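Long-range contacts in putative uncharacterized protein (Pseudomonas phage 201phi2-1, PDB 3R4V), which is a phage protein of the tubulin-like family, with a Rossmann-like parallel sheet and guanosine-5'-diphosphate bound in its ligand pocket: residues A[7-12]-A[28-33]; A[24-29]-A[44-49]; A[83-88]-A[114-119]; A[17-22]-A[40-45]. One frame throughout, in Å; residues are numbered along the deposited sequence. Where two conformers were deposited one is given.

Contact 1 of 4, residues A[7-12]-A[28-33]. With GDP (guanosine-5'-diphosphate), chain B.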
# COMPACT_ATOMS: atom_id res chain seq x y z
N LEU A 7 -2.65 -4.03 11.79
CA LEU A 7 -2.90 -3.99 10.36
C LEU A 7 -4.00 -2.98 10.04
O LEU A 7 -5.10 -3.03 10.61
CB LEU A 7 -3.31 -5.37 9.84
CG LEU A 7 -2.26 -6.47 10.02
CD1 LEU A 7 -2.45 -7.15 11.36
CD2 LEU A 7 -2.37 -7.47 8.90
N ILE A 8 -3.70 -2.08 9.11
CA ILE A 8 -4.60 -0.99 8.79
C ILE A 8 -5.00 -1.06 7.31
O ILE A 8 -4.14 -1.16 6.44
CB ILE A 8 -3.92 0.34 9.06
CG1 ILE A 8 -3.57 0.45 10.55
CG2 ILE A 8 -4.80 1.50 8.60
CD1 ILE A 8 -2.48 1.45 10.85
N PHE A 9 -6.31 -1.01 7.04
CA PHE A 9 -6.84 -1.10 5.68
C PHE A 9 -7.73 0.09 5.41
O PHE A 9 -8.51 0.49 6.27
CB PHE A 9 -7.69 -2.38 5.51
CG PHE A 9 -6.90 -3.63 5.68
CD1 PHE A 9 -6.28 -4.22 4.58
CD2 PHE A 9 -6.71 -4.17 6.93
CE1 PHE A 9 -5.52 -5.36 4.74
CE2 PHE A 9 -5.94 -5.32 7.09
CZ PHE A 9 -5.35 -5.91 5.99
N ALA A 10 -7.63 0.64 4.21
CA ALA A 10 -8.37 1.86 3.88
C ALA A 10 -8.99 1.78 2.50
O ALA A 10 -8.40 1.25 1.56
CB ALA A 10 -7.45 3.06 3.96
N GLY A 11 -10.21 2.31 2.39
CA GLY A 11 -10.90 2.38 1.12
C GLY A 11 -11.49 1.02 0.76
O GLY A 11 -11.28 0.04 1.48
N GLY A 12 -12.21 0.95 -0.35
CA GLY A 12 -12.79 -0.31 -0.80
C GLY A 12 -11.81 -1.46 -0.96
O GLY A 12 -12.06 -2.57 -0.49
N VAL A 28 -6.66 -6.15 13.30
CA VAL A 28 -7.06 -5.55 12.03
C VAL A 28 -7.96 -4.31 12.24
O VAL A 28 -8.96 -4.36 12.97
CB VAL A 28 -7.77 -6.59 11.14
CG1 VAL A 28 -8.27 -5.97 9.87
CG2 VAL A 28 -6.82 -7.76 10.83
N HIS A 29 -7.59 -3.21 11.60
CA HIS A 29 -8.33 -1.95 11.70
C HIS A 29 -8.66 -1.44 10.31
O HIS A 29 -7.75 -1.17 9.51
CB HIS A 29 -7.50 -0.91 12.44
CG HIS A 29 -7.17 -1.31 13.85
ND1 HIS A 29 -7.78 -0.74 14.94
CD2 HIS A 29 -6.30 -2.22 14.33
CE1 HIS A 29 -7.31 -1.30 16.05
NE2 HIS A 29 -6.40 -2.20 15.70
N CYS A 30 -9.95 -1.29 10.01
CA CYS A 30 -10.39 -0.86 8.69
C CYS A 30 -11.02 0.53 8.73
O CYS A 30 -11.72 0.86 9.67
CB CYS A 30 -11.43 -1.84 8.12
SG CYS A 30 -10.82 -3.51 7.94
N PHE A 31 -10.77 1.31 7.69
CA PHE A 31 -11.31 2.66 7.58
C PHE A 31 -11.86 2.92 6.18
O PHE A 31 -11.25 2.51 5.18
CB PHE A 31 -10.23 3.70 7.91
CG PHE A 31 -9.61 3.50 9.26
CD1 PHE A 31 -8.49 2.71 9.42
CD2 PHE A 31 -10.19 4.06 10.39
CE1 PHE A 31 -7.93 2.51 10.67
CE2 PHE A 31 -9.65 3.86 11.64
CZ PHE A 31 -8.51 3.07 11.78
N ASP A 32 -12.99 3.61 6.10
CA ASP A 32 -13.57 4.01 4.83
C ASP A 32 -14.48 5.21 5.05
O ASP A 32 -14.71 5.62 6.19
CB ASP A 32 -14.36 2.86 4.18
CG ASP A 32 -14.32 2.90 2.65
OD1 ASP A 32 -14.68 1.88 2.03
OD2 ASP A 32 -13.93 3.93 2.07
N THR A 33 -14.99 5.76 3.96
CA THR A 33 -15.82 6.95 3.99
C THR A 33 -17.30 6.62 3.90
O THR A 33 -18.16 7.47 4.12
CB THR A 33 -15.43 7.89 2.85
OG1 THR A 33 -15.42 7.16 1.62
CG2 THR A 33 -14.04 8.47 3.10
PB GDP B . -11.74 3.87 -2.71
O1B GDP B . -12.81 3.21 -1.86
O2B GDP B . -10.45 3.87 -1.93
O3B GDP B . -12.17 5.28 -3.10
O3A GDP B . -11.57 3.06 -4.09
PA GDP B . -11.44 1.47 -4.25
O1A GDP B . -12.72 0.72 -3.90
O2A GDP B . -10.26 0.95 -3.48
O5' GDP B . -11.20 1.39 -5.81
C5' GDP B . -10.14 2.10 -6.45
C4' GDP B . -9.71 1.38 -7.73
O4' GDP B . -9.03 0.17 -7.38
C3' GDP B . -10.88 0.94 -8.59
O3' GDP B . -11.18 1.94 -9.57
C2' GDP B . -10.37 -0.32 -9.25
O2' GDP B . -9.56 0.01 -10.39
C1' GDP B . -9.42 -0.92 -8.24
N9 GDP B . -10.08 -1.88 -7.33
C8 GDP B . -11.32 -1.79 -6.79
N7 GDP B . -11.56 -2.84 -5.96
C5 GDP B . -10.45 -3.61 -5.94
C6 GDP B . -10.01 -4.86 -5.28
O6 GDP B . -10.78 -5.46 -4.50
N1 GDP B . -8.78 -5.31 -5.54
C2 GDP B . -7.93 -4.67 -6.38
N2 GDP B . -6.69 -5.17 -6.61
N3 GDP B . -8.27 -3.52 -7.02
C4 GDP B . -9.49 -2.96 -6.84

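Contact 2 of 4, residues A[24-29]-A[44-49]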
# COMPACT_ATOMS: atom_id res chain seq x y z
N LEU A 24 -7.30 -12.60 11.88
CA LEU A 24 -6.38 -11.81 12.70
C LEU A 24 -7.12 -10.90 13.67
O LEU A 24 -6.51 -10.29 14.55
CB LEU A 24 -5.42 -11.00 11.82
CG LEU A 24 -4.51 -11.83 10.92
CD1 LEU A 24 -3.54 -10.94 10.14
CD2 LEU A 24 -3.76 -12.87 11.75
N GLY A 25 -8.43 -10.80 13.50
CA GLY A 25 -9.29 -10.16 14.49
C GLY A 25 -8.93 -8.77 14.97
O GLY A 25 -8.83 -7.82 14.18
N GLU A 26 -8.74 -8.65 16.28
CA GLU A 26 -8.54 -7.35 16.91
C GLU A 26 -7.35 -6.57 16.35
O GLU A 26 -7.31 -5.35 16.47
CB GLU A 26 -8.39 -7.51 18.43
CG GLU A 26 -9.20 -6.51 19.24
CD GLU A 26 -10.70 -6.72 19.10
OE1 GLU A 26 -11.26 -7.55 19.85
OE2 GLU A 26 -11.32 -6.06 18.24
N ALA A 27 -6.40 -7.28 15.74
CA ALA A 27 -5.21 -6.64 15.17
C ALA A 27 -5.50 -5.87 13.89
O ALA A 27 -4.70 -5.04 13.46
CB ALA A 27 -4.11 -7.68 14.92
N VAL A 28 -6.66 -6.15 13.30
CA VAL A 28 -7.06 -5.55 12.03
C VAL A 28 -7.96 -4.31 12.24
O VAL A 28 -8.96 -4.36 12.97
CB VAL A 28 -7.77 -6.59 11.14
CG1 VAL A 28 -8.27 -5.97 9.87
CG2 VAL A 28 -6.82 -7.76 10.83
N HIS A 29 -7.59 -3.21 11.60
CA HIS A 29 -8.33 -1.95 11.70
C HIS A 29 -8.66 -1.44 10.31
O HIS A 29 -7.75 -1.17 9.51
CB HIS A 29 -7.50 -0.91 12.44
CG HIS A 29 -7.17 -1.31 13.85
ND1 HIS A 29 -7.78 -0.74 14.94
CD2 HIS A 29 -6.30 -2.22 14.33
CE1 HIS A 29 -7.31 -1.30 16.05
NE2 HIS A 29 -6.40 -2.20 15.70
N SER A 44 -15.75 -9.34 12.62
CA SER A 44 -14.63 -9.95 13.35
C SER A 44 -13.44 -9.00 13.54
O SER A 44 -12.47 -9.34 14.23
CB SER A 44 -14.16 -11.21 12.63
OG SER A 44 -15.18 -12.20 12.59
N VAL A 45 -13.50 -7.83 12.92
CA VAL A 45 -12.39 -6.88 13.01
C VAL A 45 -12.91 -5.47 13.32
O VAL A 45 -14.12 -5.26 13.44
CB VAL A 45 -11.55 -6.86 11.72
CG1 VAL A 45 -10.99 -8.26 11.42
CG2 VAL A 45 -12.35 -6.33 10.55
N ASN A 46 -12.00 -4.52 13.45
CA ASN A 46 -12.39 -3.13 13.68
C ASN A 46 -12.77 -2.44 12.38
O ASN A 46 -12.06 -2.56 11.38
CB ASN A 46 -11.28 -2.37 14.39
CG ASN A 46 -10.94 -2.97 15.75
OD1 ASN A 46 -11.68 -2.80 16.71
ND2 ASN A 46 -9.82 -3.68 15.82
N VAL A 47 -13.90 -1.74 12.38
CA VAL A 47 -14.30 -0.95 11.23
C VAL A 47 -14.75 0.43 11.68
O VAL A 47 -15.62 0.56 12.53
CB VAL A 47 -15.44 -1.63 10.45
CG1 VAL A 47 -15.87 -0.75 9.29
CG2 VAL A 47 -15.01 -3.00 9.96
N THR A 48 -14.14 1.46 11.10
CA THR A 48 -14.50 2.83 11.42
C THR A 48 -14.77 3.61 10.14
O THR A 48 -13.93 3.66 9.25
CB THR A 48 -13.40 3.52 12.23
OG1 THR A 48 -13.07 2.73 13.38
CG2 THR A 48 -13.85 4.91 12.68
N LEU A 49 -15.96 4.20 10.05
CA LEU A 49 -16.35 5.00 8.89
C LEU A 49 -16.37 6.48 9.25
O LEU A 49 -16.94 6.86 10.28
CB LEU A 49 -17.73 4.58 8.37
CG LEU A 49 -17.92 3.08 8.11
CD1 LEU A 49 -19.34 2.80 7.66
CD2 LEU A 49 -16.91 2.57 7.09

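Contact 3 of 4, residues A[83-88]-A[114-119]. With GDP (guanosine-5'-diphosphate), chain B.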
# COMPACT_ATOMS: atom_id res chain seq x y z
N PHE A 83 4.94 -2.86 15.12
CA PHE A 83 5.03 -2.80 13.67
C PHE A 83 3.64 -2.56 13.11
O PHE A 83 2.65 -2.95 13.72
CB PHE A 83 5.60 -4.13 13.14
CG PHE A 83 6.07 -4.07 11.71
CD1 PHE A 83 7.36 -3.66 11.39
CD2 PHE A 83 5.23 -4.45 10.68
CE1 PHE A 83 7.79 -3.62 10.07
CE2 PHE A 83 5.65 -4.41 9.36
CZ PHE A 83 6.94 -4.00 9.05
N TYR A 84 3.54 -1.89 11.96
CA TYR A 84 2.24 -1.71 11.32
C TYR A 84 2.28 -2.14 9.87
O TYR A 84 3.31 -2.07 9.21
CB TYR A 84 1.78 -0.24 11.38
CG TYR A 84 1.78 0.39 12.76
CD1 TYR A 84 0.59 0.60 13.46
CD2 TYR A 84 2.97 0.79 13.36
CE1 TYR A 84 0.59 1.19 14.73
CE2 TYR A 84 2.97 1.38 14.62
CZ TYR A 84 1.79 1.57 15.30
OH TYR A 84 1.81 2.17 16.54
N ILE A 85 1.14 -2.56 9.36
CA ILE A 85 1.01 -2.82 7.93
C ILE A 85 -0.16 -1.97 7.44
O ILE A 85 -1.24 -2.01 8.04
CB ILE A 85 0.73 -4.30 7.68
CG1 ILE A 85 1.89 -5.14 8.23
CG2 ILE A 85 0.48 -4.57 6.18
CD1 ILE A 85 1.63 -6.64 8.26
N VAL A 86 0.03 -1.22 6.36
CA VAL A 86 -1.04 -0.38 5.81
C VAL A 86 -1.39 -0.84 4.39
O VAL A 86 -0.50 -1.16 3.62
CB VAL A 86 -0.60 1.06 5.73
CG1 VAL A 86 -1.82 1.95 5.43
CG2 VAL A 86 0.08 1.49 7.01
N CYS A 87 -2.67 -0.85 4.04
CA CYS A 87 -3.07 -1.42 2.76
C CYS A 87 -4.24 -0.67 2.12
O CYS A 87 -5.27 -0.46 2.75
CB CYS A 87 -3.44 -2.91 2.94
SG CYS A 87 -4.13 -3.70 1.46
N TYR A 88 -4.06 -0.26 0.88
CA TYR A 88 -5.10 0.48 0.18
C TYR A 88 -4.78 0.58 -1.31
O TYR A 88 -3.66 0.29 -1.72
CB TYR A 88 -5.22 1.89 0.79
CG TYR A 88 -3.90 2.66 0.82
CD1 TYR A 88 -3.57 3.52 -0.21
CD2 TYR A 88 -3.01 2.52 1.88
CE1 TYR A 88 -2.36 4.25 -0.19
CE2 TYR A 88 -1.80 3.24 1.91
CZ TYR A 88 -1.50 4.09 0.87
OH TYR A 88 -0.31 4.80 0.88
N VAL A 114 5.30 -1.12 6.88
CA VAL A 114 5.31 -1.21 5.43
C VAL A 114 3.89 -1.11 4.90
O VAL A 114 2.94 -1.31 5.65
CB VAL A 114 5.96 -2.50 4.89
CG1 VAL A 114 7.42 -2.60 5.36
CG2 VAL A 114 5.17 -3.75 5.32
N SER A 115 3.75 -0.77 3.62
CA SER A 115 2.41 -0.66 3.02
C SER A 115 2.27 -1.59 1.84
O SER A 115 3.25 -1.92 1.19
CB SER A 115 2.18 0.77 2.53
OG SER A 115 2.31 1.69 3.60
N PHE A 116 1.04 -2.01 1.57
CA PHE A 116 0.73 -2.77 0.38
C PHE A 116 -0.25 -1.93 -0.44
O PHE A 116 -1.37 -1.66 0.01
CB PHE A 116 0.09 -4.12 0.76
CG PHE A 116 1.10 -5.10 1.30
CD1 PHE A 116 1.71 -6.02 0.46
CD2 PHE A 116 1.47 -5.07 2.63
CE1 PHE A 116 2.66 -6.89 0.95
CE2 PHE A 116 2.43 -5.95 3.13
CZ PHE A 116 3.01 -6.86 2.29
N VAL A 117 0.18 -1.48 -1.62
CA VAL A 117 -0.63 -0.51 -2.37
C VAL A 117 -0.90 -1.05 -3.76
O VAL A 117 -0.06 -1.73 -4.36
CB VAL A 117 0.04 0.88 -2.44
CG1 VAL A 117 0.15 1.49 -1.03
CG2 VAL A 117 1.40 0.81 -3.13
N VAL A 118 -2.10 -0.77 -4.28
CA VAL A 118 -2.51 -1.32 -5.57
C VAL A 118 -2.48 -0.24 -6.65
O VAL A 118 -3.02 0.86 -6.46
CB VAL A 118 -3.93 -1.93 -5.48
CG1 VAL A 118 -4.49 -2.24 -6.86
CG2 VAL A 118 -3.92 -3.18 -4.63
N GLY A 119 -1.86 -0.55 -7.78
CA GLY A 119 -1.88 0.33 -8.93
C GLY A 119 -3.11 0.06 -9.78
O GLY A 119 -3.16 -0.92 -10.53
PB GDP B . -11.74 3.87 -2.71
O1B GDP B . -12.81 3.21 -1.86
O2B GDP B . -10.45 3.87 -1.93
O3B GDP B . -12.17 5.28 -3.10
O3A GDP B . -11.57 3.06 -4.09
PA GDP B . -11.44 1.47 -4.25
O1A GDP B . -12.72 0.72 -3.90
O2A GDP B . -10.26 0.95 -3.48
O5' GDP B . -11.20 1.39 -5.81
C5' GDP B . -10.14 2.10 -6.45
C4' GDP B . -9.71 1.38 -7.73
O4' GDP B . -9.03 0.17 -7.38
C3' GDP B . -10.88 0.94 -8.59
O3' GDP B . -11.18 1.94 -9.57
C2' GDP B . -10.37 -0.32 -9.25
O2' GDP B . -9.56 0.01 -10.39
C1' GDP B . -9.42 -0.92 -8.24
N9 GDP B . -10.08 -1.88 -7.33
C8 GDP B . -11.32 -1.79 -6.79
N7 GDP B . -11.56 -2.84 -5.96
C5 GDP B . -10.45 -3.61 -5.94
C6 GDP B . -10.01 -4.86 -5.28
O6 GDP B . -10.78 -5.46 -4.50
N1 GDP B . -8.78 -5.31 -5.54
C2 GDP B . -7.93 -4.67 -6.38
N2 GDP B . -6.69 -5.17 -6.61
N3 GDP B . -8.27 -3.52 -7.02
C4 GDP B . -9.49 -2.96 -6.84
O HOH W 1 1.32 4.08 2.99

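Contact 4 of 4, residues A[17-22]-A[40-45]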
# COMPACT_ATOMS: atom_id res chain seq x y z
N VAL A 17 -9.44 -6.60 0.81
CA VAL A 17 -8.30 -7.41 1.24
C VAL A 17 -8.48 -7.86 2.69
O VAL A 17 -8.16 -9.00 3.04
CB VAL A 17 -6.96 -6.67 1.07
CG1 VAL A 17 -5.83 -7.49 1.67
CG2 VAL A 17 -6.70 -6.42 -0.40
N ALA A 18 -8.99 -6.98 3.54
CA ALA A 18 -9.26 -7.32 4.94
C ALA A 18 -10.13 -8.57 5.12
O ALA A 18 -9.91 -9.36 6.06
CB ALA A 18 -9.88 -6.13 5.67
N THR A 19 -11.10 -8.78 4.24
CA THR A 19 -12.00 -9.93 4.39
C THR A 19 -11.21 -11.25 4.41
O THR A 19 -11.67 -12.26 4.94
CB THR A 19 -13.08 -9.99 3.28
OG1 THR A 19 -12.46 -10.28 2.02
CG2 THR A 19 -13.85 -8.68 3.19
N LYS A 20 -10.01 -11.22 3.85
CA LYS A 20 -9.22 -12.44 3.74
C LYS A 20 -8.34 -12.62 4.96
O LYS A 20 -7.68 -13.65 5.12
CB LYS A 20 -8.40 -12.40 2.45
CG LYS A 20 -9.28 -12.23 1.23
CD LYS A 20 -8.51 -12.29 -0.06
CE LYS A 20 -9.48 -12.35 -1.23
NZ LYS A 20 -10.45 -13.46 -1.06
N LEU A 21 -8.35 -11.62 5.84
CA LEU A 21 -7.50 -11.62 7.02
C LEU A 21 -8.28 -11.50 8.32
O LEU A 21 -7.71 -11.14 9.36
CB LEU A 21 -6.46 -10.50 6.90
CG LEU A 21 -5.53 -10.62 5.70
CD1 LEU A 21 -4.79 -9.31 5.38
CD2 LEU A 21 -4.53 -11.75 5.93
N VAL A 22 -9.58 -11.80 8.29
CA VAL A 22 -10.42 -11.62 9.47
C VAL A 22 -10.00 -12.52 10.63
O VAL A 22 -10.33 -12.24 11.78
CB VAL A 22 -11.92 -11.82 9.16
CG1 VAL A 22 -12.44 -10.69 8.27
CG2 VAL A 22 -12.17 -13.19 8.52
N ASP A 40 -20.44 -8.98 6.11
CA ASP A 40 -20.65 -9.65 7.39
C ASP A 40 -19.37 -10.06 8.11
O ASP A 40 -19.27 -9.90 9.33
CB ASP A 40 -21.57 -10.86 7.22
CG ASP A 40 -23.05 -10.50 7.35
OD1 ASP A 40 -23.43 -9.38 6.96
OD2 ASP A 40 -23.81 -11.35 7.85
N VAL A 41 -18.39 -10.58 7.38
CA VAL A 41 -17.15 -11.07 8.00
C VAL A 41 -16.37 -9.99 8.73
O VAL A 41 -15.54 -10.29 9.59
CB VAL A 41 -16.21 -11.77 6.98
CG1 VAL A 41 -16.84 -13.06 6.46
CG2 VAL A 41 -15.84 -10.82 5.85
N HIS A 42 -16.64 -8.74 8.39
CA HIS A 42 -15.95 -7.61 9.00
C HIS A 42 -16.29 -7.43 10.48
O HIS A 42 -15.58 -6.74 11.20
CB HIS A 42 -16.25 -6.33 8.24
CG HIS A 42 -15.44 -6.17 6.98
ND1 HIS A 42 -16.02 -5.98 5.75
CD2 HIS A 42 -14.10 -6.16 6.78
CE1 HIS A 42 -15.07 -5.86 4.84
NE2 HIS A 42 -13.90 -5.97 5.44
N ARG A 43 -17.38 -8.05 10.93
CA ARG A 43 -17.75 -8.00 12.33
C ARG A 43 -16.60 -8.50 13.20
O ARG A 43 -16.49 -8.12 14.37
CB ARG A 43 -19.01 -8.83 12.58
CG ARG A 43 -20.21 -8.37 11.77
CD ARG A 43 -21.41 -9.28 11.99
NE ARG A 43 -21.81 -9.34 13.39
CZ ARG A 43 -21.43 -10.30 14.23
NH1 ARG A 43 -20.64 -11.28 13.82
NH2 ARG A 43 -21.84 -10.27 15.49
N SER A 44 -15.75 -9.34 12.62
CA SER A 44 -14.63 -9.95 13.35
C SER A 44 -13.44 -9.00 13.54
O SER A 44 -12.47 -9.34 14.23
CB SER A 44 -14.16 -11.21 12.63
OG SER A 44 -15.18 -12.20 12.59
N VAL A 45 -13.50 -7.83 12.92
CA VAL A 45 -12.39 -6.88 13.01
C VAL A 45 -12.91 -5.47 13.32
O VAL A 45 -14.12 -5.26 13.44
CB VAL A 45 -11.55 -6.86 11.72
CG1 VAL A 45 -10.99 -8.26 11.42
CG2 VAL A 45 -12.35 -6.33 10.55

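Contact 1 of 4, residues A[7-12]-A[28-33]
F9 uses both polar atoms of its backbone on strand 28-32: its N bonds to H29 O (2.9 Å) and its O accepts from F31 N (2.8 Å). With H29 N to L7 O and G11 N to F31 O, the two parallel strands pair from L7 beside V28 to A10 beside F31. Packing is tight around the F9 ring. Its CG stands anti to the carbonyl carbon (chi1 -63°), which brings CE2 to 3.7 Å from V28 CG1, and C30 SG lies oblique to the ring, 4.1 Å from F9 CB. Where I8, A10 and F31 share a sheet face, I8 CG2 abuts the F31 ring edge, 3.9 Å from CE1, and small A10 suits cover by helix 95-108. The fit is looser between L7 CB and V28 CG2, 4.4 Å apart. At the ligand end the D32 carboxylate lies close beside G11, OD2 3.5 Å from its CA, with a magnesium ion nearby. Without side chains, G11 and G12 admit the diphosphate, and G12 N meets GDP O1B almost straight (2.8 Å, 174°). A strand turning through glycines into a helix facing phosphate characterises the first beta-alpha-beta unit of a Rossmann-like nucleotide-binding domain.

Contact 2 of 4, residues A[24-29]-A[44-49]
N46 N donates to V28 O (3.1 Å), opening a parallel pairing in which H29 and N46 lie side by side, while the chain at G25, with a positive phi of 52° that suits glycine, brings its CA to 3.3 Å from S44 O. V28 O is gripped a second time by the side chain of N46: ND2 reaches it at 3.1 Å from above the carbonyl plane, on the face opposite the backbone donor. Asparagine suits this place because its short chain can fold back toward the strand it joins. The ND2 bond helps hold the amide over one face of the H29 ring, the two planes 18° apart and ND2 3.5 Å from H29 CE1, offset toward the rim. Ahead of it, V45 fills the apolar side. Its CG1, anti to the carbonyl carbon (chi1 -58°), sits 3.6 Å from V28 CB and 3.5 Å from G25 O, and the valines cross at a slant. E26 lies on the exposed side, where in the conformer given its side chain crosses that of N46 at about a right angle. Pairing continues through C30, making strand 46-49 the outermost on this side of a Rossmann-like tubulin-family sheet.

Contact 3 of 4, residues A[83-88]-A[114-119]
V86 and F116 are joined by the shortest of five backbone hydrogen bonds, F116 N to V86 O at 2.7 Å. The others run from V114 N to Y84 O, V86 N to V114 O, Y88 N to F116 O and V118 N to Y88 O, and the strands lie nearly parallel, 11° apart. CA-H...O contacts fill in between them, among them C87 CA to F116 O at 3.2 Å. Strand 84-89, helix 95-108 and strand 113-119 form a beta-alpha-beta unit in the middle of the Rossmann-like sheet, where beta-branched and aromatic residues suit the buried strands. Of the apolar contacts, I85 CG2 abuts the edge of the F116 ring, 3.7 Å from CD2, and F83 CZ lies 4.0 Å from V114 CG1. A CH-pi contact belongs to Y88: its CG sits between backbone N and carbonyl carbon (chi1 54°), which lays the ring alongside V117, so that V117 CG1 rests over one face, 3.6 Å from CZ. Among polar groups, a water links Y88 OH (2.8 Å) to S115 OG (2.7 Å), giving each of these buried hydroxyls a partner. Near the ligand, V118 CG1 touches the guanine of GDP, 3.7 Å from N2.

Contact 4 of 4, residues A[17-22]-A[40-45]
T19 packs on V41 and H42 where the chain near the end of helix 11-18 meets the 3-10 segment 40-44, within the connections between the first parallel strands of a Rossmann-like tubulin-family domain. From CB outward the T19 side chain divides its contacts. CB lies 3.9 Å from V41 CG2. At CB the chain forks: OG1, held between the backbone N and the carbonyl carbon (chi1 68°), turns back to hydrogen-bond N16 O in the preceding turn, which leaves the methyl CG2 to face the other segment. CG2 reaches the H42 ring at a slant, 3.5 Å from both CE1 and NE2. Threonine suits the place because one branch bonds to a backbone carbonyl while the other packs. A18, small enough to lie close in, brings CB to the edge of the same ring, 4.0 Å from NE2. Two bonds beyond the contact fix the rotation of that ring, NE2 with M15 O and ND1 with V39 N, an arrangement consistent with a proton on NE2. Further along, V22 forms the apolar wedge. Its CB is 4.2 Å from S44 CB, at the more exposed border, and its flank is covered by V45, whose CG1 comes to 3.9 Å from V22 CA. The closest approach between the two segments is that of V22 CG1 to the carbonyl oxygen V41 O, 3.4 Å.

Overall arrangement
From the N terminus, strand 6-10 runs into helix 11-18, and contact 1 closes that first loop when strand 28-32 returns beside it. Contact 4 starts within this loop and closes after it, so the two cross, tying the end of the helix to the segment before strand 46-49. Contact 2 begins where contact 1 ends, sharing V28 and H29, and finishes on the stretch where contact 4 finishes, sharing S44 and V45; it adds strand 46-49 to the sheet. Contact 3 follows in series, closing the loop over helix 95-108. Its strand 84-89 pairs with strand 6-10 of contact 1, and both contacts touch GDP.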